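Local structure of 4-oxalmesaconate hydratase (Pseudomonas putida, 5CGZ) at residues G150-P162 with Y224-T236. The protein catalyses the zinc-dependent hydration of 4-carboxy-2-hydroxymuconate, the enol form of oxalomesaconate, in the third step of gallate degradation. Sequence-based numbering, arbitrary orientation.
Sequences GAPPVYAFEPHQP and YAEGLQSVFPRVT
With CG anti to its carbonyl carbon (chi1 -55°), Y155 sends its ring along the strand face it shares with L228 and S230; S230 turns OG the same way (chi1 -50°), bringing it obliquely to the ring, 3.3 Å from Y155 CE2, a contact secondary to the hydrogen bond of S230 OG with D170 OD1. L228 CB packs 3.9 Å from Y155 CD2, while L228 CD1 reaches on to F157 CB. Beneath these side chains, strands 154-157 and 225-230 pair antiparallel in the mixed sheet of this Rossmann-like fold. A156 and Q229 form the hydrogen-bonded pair: A156 N donates to Q229 O (2.8 Å), and Q229 N returns a nearly straight bond to A156 O (2.9 Å, 169° at the hydrogen). V231 N adds a bond to V154 O (2.8 Å), an oxygen that also accepts from a water bound by F232 N. V154 and V231 lie side by side, and V154 CG2 meets the edge of the F232 ring at CE2 (3.7 Å), while V231 CG1 covers one face. Where the strands diverge, a second water joins E158 OE1 to G227 N, and E158 OE2 forms a salt bridge with R206. Y155 OH bonds to the L239 carbonyl of a second subunit, so an alanine here would probably leave that carbonyl without its mate and open a gap beside L228 and S230. The chemistry thus divides: backbone bonds and apolar contacts join the segments from F157 and L228 to V154 and V231, water and the E158 carboxylate bridge the splayed end, and the Y155 hydroxyl reaches a neighbouring subunit of the hexamer.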
loop_
_atom_site.group_PDB
_atom_site.type_symbol
_atom_site.label_atom_id
_atom_site.label_comp_id
_atom_site.label_asym_id
_atom_site.label_seq_id
_atom_site.Cartn_x
_atom_site.Cartn_y
_atom_site.Cartn_z
ATOM N N GLY A 150 -18.636 16.755 -18.185
ATOM C CA GLY A 150 -17.249 17.180 -18.014
ATOM C C GLY A 150 -16.487 16.225 -17.101
ATOM O O GLY A 150 -16.477 15.015 -17.335
ATOM N N ALA A 151 -15.865 16.759 -16.050
ATOM C CA ALA A 151 -15.113 15.932 -15.106
ATOM C C ALA A 151 -15.492 16.255 -13.668
ATOM O O ALA A 151 -14.664 16.743 -12.908
ATOM C CB ALA A 151 -13.602 16.116 -15.313
ATOM N N PRO A 152 -16.753 15.997 -13.292
ATOM C CA PRO A 152 -17.146 16.280 -11.906
ATOM C C PRO A 152 -16.351 15.414 -10.939
ATOM O O PRO A 152 -16.193 14.222 -11.193
ATOM C CB PRO A 152 -18.641 15.920 -11.871
ATOM C CG PRO A 152 -18.814 14.926 -13.007
ATOM C CD PRO A 152 -17.839 15.370 -14.071
ATOM N N PRO A 153 -15.830 16.015 -9.867
ATOM C CA PRO A 153 -15.183 15.236 -8.806
ATOM C C PRO A 153 -16.095 14.116 -8.304
ATOM O O PRO A 153 -17.317 14.269 -8.257
ATOM C CB PRO A 153 -14.927 16.276 -7.706
ATOM C CG PRO A 153 -14.789 17.583 -8.458
ATOM C CD PRO A 153 -15.757 17.470 -9.630
ATOM N N VAL A 154 -15.498 12.983 -7.962
ATOM C CA VAL A 154 -16.229 11.867 -7.386
ATOM C C VAL A 154 -15.665 11.603 -5.983
ATOM O O VAL A 154 -14.451 11.631 -5.788
ATOM C CB VAL A 154 -16.110 10.602 -8.256
ATOM C CG1 VAL A 154 -16.850 9.425 -7.605
ATOM C CG2 VAL A 154 -16.635 10.864 -9.672
ATOM N N TYR A 155 -16.542 11.366 -5.015
ATOM C CA TYR A 155 -16.120 11.104 -3.643
ATOM C C TYR A 155 -16.782 9.856 -3.105
ATOM O O TYR A 155 -17.951 9.604 -3.390
ATOM C CB TYR A 155 -16.483 12.261 -2.707
ATOM C CG TYR A 155 -15.976 13.632 -3.092
ATOM C CD1 TYR A 155 -16.714 14.449 -3.945
ATOM C CD2 TYR A 155 -14.786 14.129 -2.565
ATOM C CE1 TYR A 155 -16.270 15.717 -4.288
ATOM C CE2 TYR A 155 -14.329 15.408 -2.897
ATOM C CZ TYR A 155 -15.083 16.194 -3.760
ATOM O OH TYR A 155 -14.664 17.464 -4.101
ATOM N N ALA A 156 -16.053 9.101 -2.293
ATOM C CA ALA A 156 -16.654 8.018 -1.528
ATOM C C ALA A 156 -17.027 8.556 -0.159
ATOM O O ALA A 156 -16.163 9.083 0.555
ATOM C CB ALA A 156 -15.700 6.836 -1.404
ATOM N N PHE A 157 -18.309 8.461 0.204
ATOM C CA PHE A 157 -18.712 8.865 1.547
ATOM C C PHE A 157 -18.369 7.731 2.530
ATOM O O PHE A 157 -17.882 6.667 2.119
ATOM C CB PHE A 157 -20.207 9.260 1.612
ATOM C CG PHE A 157 -21.140 8.351 0.846
ATOM C CD1 PHE A 157 -21.086 6.970 0.993
ATOM C CD2 PHE A 157 -22.114 8.894 0.002
ATOM C CE1 PHE A 157 -21.974 6.139 0.291
ATOM C CE2 PHE A 157 -22.996 8.082 -0.690
ATOM C CZ PHE A 157 -22.928 6.702 -0.552
ATOM N N GLU A 158 -18.593 7.965 3.822
ATOM C CA GLU A 158 -18.022 7.106 4.862
ATOM C C GLU A 158 -18.721 5.750 4.998
ATOM O O GLU A 158 -19.929 5.685 5.214
ATOM C CB GLU A 158 -18.044 7.820 6.215
ATOM C CG GLU A 158 -17.409 6.968 7.338
ATOM C CD GLU A 158 -17.037 7.776 8.578
ATOM O OE1 GLU A 158 -17.044 9.031 8.524
ATOM O OE2 GLU A 158 -16.728 7.152 9.611
ATOM N N PRO A 159 -17.958 4.653 4.869
ATOM C CA PRO A 159 -18.572 3.340 5.123
ATOM C C PRO A 159 -18.697 3.062 6.619
ATOM O O PRO A 159 -18.108 3.773 7.447
ATOM C CB PRO A 159 -17.620 2.355 4.443
ATOM C CG PRO A 159 -16.326 3.068 4.300
ATOM C CD PRO A 159 -16.577 4.554 4.376
ATOM N N HIS A 160 -19.480 2.047 6.958
ATOM C CA HIS A 160 -19.766 1.733 8.351
ATOM C C HIS A 160 -18.484 1.421 9.120
ATOM O O HIS A 160 -18.315 1.850 10.272
ATOM C CB HIS A 160 -20.738 0.554 8.437
ATOM C CG HIS A 160 -21.350 0.377 9.790
ATOM N ND1 HIS A 160 -22.221 1.296 10.338
ATOM C CD2 HIS A 160 -21.220 -0.613 10.710
ATOM C CE1 HIS A 160 -22.610 0.876 11.528
ATOM N NE2 HIS A 160 -22.017 -0.279 11.779
ATOM N N GLN A 161 -17.577 0.692 8.475
ATOM C CA GLN A 161 -16.291 0.348 9.089
ATOM C C GLN A 161 -15.140 0.849 8.217
ATOM O O GLN A 161 -14.580 0.105 7.395
ATOM C CB GLN A 161 -16.213 -1.159 9.322
ATOM C CG GLN A 161 -17.251 -1.596 10.346
ATOM C CD GLN A 161 -17.153 -3.060 10.727
ATOM O OE1 GLN A 161 -16.192 -3.493 11.376
ATOM N NE2 GLN A 161 -18.162 -3.829 10.338
ATOM N N PRO A 162 -14.803 2.138 8.375
ATOM C CA PRO A 162 -13.913 2.812 7.423
ATOM C C PRO A 162 -12.533 2.152 7.306
ATOM O O PRO A 162 -12.085 1.933 6.180
ATOM C CB PRO A 162 -13.807 4.247 7.979
ATOM C CG PRO A 162 -14.358 4.204 9.365
ATOM C CD PRO A 162 -15.317 3.045 9.419
ATOM N N TYR A 224 -20.357 19.168 13.555
ATOM C CA TYR A 224 -20.752 17.997 12.781
ATOM C C TYR A 224 -20.071 18.034 11.419
ATOM O O TYR A 224 -20.087 19.073 10.750
ATOM C CB TYR A 224 -22.278 17.952 12.592
ATOM C CG TYR A 224 -23.075 17.908 13.882
ATOM C CD1 TYR A 224 -23.348 16.696 14.511
ATOM C CD2 TYR A 224 -23.557 19.072 14.463
ATOM C CE1 TYR A 224 -24.077 16.643 15.685
ATOM C CE2 TYR A 224 -24.291 19.037 15.645
ATOM C CZ TYR A 224 -24.545 17.820 16.248
ATOM O OH TYR A 224 -25.273 17.777 17.411
ATOM N N ALA A 225 -19.481 16.917 10.997
ATOM C CA ALA A 225 -18.838 16.872 9.681
ATOM C C ALA A 225 -19.067 15.526 9.005
ATOM O O ALA A 225 -19.327 14.530 9.678
ATOM C CB ALA A 225 -17.331 17.164 9.803
ATOM N N GLU A 226 -18.992 15.510 7.675
ATOM C CA GLU A 226 -18.948 14.263 6.918
ATOM C C GLU A 226 -17.566 14.124 6.272
ATOM O O GLU A 226 -17.011 15.100 5.754
ATOM C CB GLU A 226 -20.061 14.219 5.859
ATOM C CG GLU A 226 -21.437 13.955 6.465
ATOM C CD GLU A 226 -22.598 14.055 5.466
ATOM O OE1 GLU A 226 -22.387 14.461 4.298
ATOM O OE2 GLU A 226 -23.736 13.729 5.871
ATOM N N GLY A 227 -16.997 12.927 6.345
ATOM C CA GLY A 227 -15.704 12.658 5.731
ATOM C C GLY A 227 -15.899 12.061 4.348
ATOM O O GLY A 227 -16.802 11.239 4.141
ATOM N N LEU A 228 -15.069 12.490 3.402
ATOM C CA LEU A 228 -15.127 12.020 2.017
ATOM C C LEU A 228 -13.740 11.604 1.537
ATOM O O LEU A 228 -12.740 12.230 1.905
ATOM C CB LEU A 228 -15.663 13.109 1.079
ATOM C CG LEU A 228 -17.111 13.624 1.107
ATOM C CD1 LEU A 228 -18.098 12.500 0.895
ATOM C CD2 LEU A 228 -17.412 14.383 2.381
ATOM N N GLN A 229 -13.674 10.572 0.701
ATOM C CA GLN A 229 -12.423 10.258 0.017
ATOM C C GLN A 229 -12.553 10.543 -1.473
ATOM O O GLN A 229 -13.382 9.953 -2.159
ATOM C CB GLN A 229 -12.005 8.798 0.238
ATOM C CG GLN A 229 -10.662 8.488 -0.429
ATOM C CD GLN A 229 -9.916 7.300 0.186
ATOM O OE1 GLN A 229 -10.522 6.359 0.688
ATOM N NE2 GLN A 229 -8.582 7.351 0.144
ATOM N N SER A 230 -11.707 11.440 -1.959
ATOM C CA SER A 230 -11.714 11.880 -3.350
ATOM C C SER A 230 -11.152 10.850 -4.293
ATOM O O SER A 230 -10.129 10.241 -4.011
ATOM C CB SER A 230 -10.893 13.163 -3.506
ATOM O OG SER A 230 -11.284 14.111 -2.535
ATOM N N VAL A 231 -11.794 10.689 -5.438
ATOM C CA VAL A 231 -11.266 9.801 -6.464
ATOM C C VAL A 231 -10.212 10.498 -7.326
ATOM O O VAL A 231 -9.207 9.899 -7.680
ATOM C CB VAL A 231 -12.391 9.266 -7.365
ATOM C CG1 VAL A 231 -11.809 8.471 -8.525
ATOM C CG2 VAL A 231 -13.360 8.411 -6.539
ATOM N N PHE A 232 -10.434 11.771 -7.648
ATOM C CA PHE A 232 -9.560 12.483 -8.576
ATOM C C PHE A 232 -8.826 13.639 -7.908
ATOM O O PHE A 232 -9.314 14.210 -6.929
ATOM C CB PHE A 232 -10.362 13.024 -9.771
ATOM C CG PHE A 232 -11.103 11.964 -10.523
ATOM C CD1 PHE A 232 -10.429 11.118 -11.393
ATOM C CD2 PHE A 232 -12.471 11.802 -10.347
ATOM C CE1 PHE A 232 -11.103 10.123 -12.082
ATOM C CE2 PHE A 232 -13.164 10.803 -11.031
ATOM C CZ PHE A 232 -12.483 9.961 -11.894
ATOM N N PRO A 233 -7.660 14.003 -8.460
ATOM C CA PRO A 233 -6.950 15.204 -8.010
ATOM C C PRO A 233 -7.799 16.450 -8.250
ATOM O O PRO A 233 -8.426 16.574 -9.303
ATOM C CB PRO A 233 -5.694 15.218 -8.887
ATOM C CG PRO A 233 -6.103 14.456 -10.135
ATOM C CD PRO A 233 -7.014 13.373 -9.631
ATOM N N ARG A 234 -7.827 17.366 -7.296
ATOM C CA ARG A 234 -8.575 18.596 -7.505
ATOM C C ARG A 234 -7.673 19.642 -8.166
ATOM O O ARG A 234 -6.451 19.557 -8.083
ATOM C CB ARG A 234 -9.135 19.123 -6.183
ATOM C CG ARG A 234 -8.068 19.622 -5.247
ATOM C CD ARG A 234 -8.650 20.035 -3.892
ATOM N NE ARG A 234 -7.578 20.468 -3.001
ATOM C CZ ARG A 234 -7.388 21.724 -2.611
ATOM N NH1 ARG A 234 -8.209 22.683 -3.023
ATOM N NH2 ARG A 234 -6.375 22.018 -1.805
ATOM N N VAL A 235 -8.289 20.613 -8.833
ATOM C CA VAL A 235 -7.568 21.672 -9.528
ATOM C C VAL A 235 -7.922 22.999 -8.882
ATOM O O VAL A 235 -9.099 23.306 -8.702
ATOM C CB VAL A 235 -7.925 21.721 -11.022
ATOM C CG1 VAL A 235 -7.159 22.853 -11.716
ATOM C CG2 VAL A 235 -7.635 20.379 -11.683
ATOM N N THR A 236 -6.916 23.787 -8.533
ATOM C CA THR A 236 -7.169 25.013 -7.791
ATOM C C THR A 236 -6.159 26.113 -8.116
ATOM O O THR A 236 -5.143 25.874 -8.781
ATOM C CB THR A 236 -7.140 24.743 -6.266
ATOM O OG1 THR A 236 -7.529 25.928 -5.566
ATOM C CG2 THR A 236 -5.733 24.319 -5.803
HETATM O O HOH W 1 -12.671 13.432 -7.022
HETATM O O HOH W 2 -18.690 10.945 7.581
HETATM O O HOH W 3 -19.495 10.571 4.664
#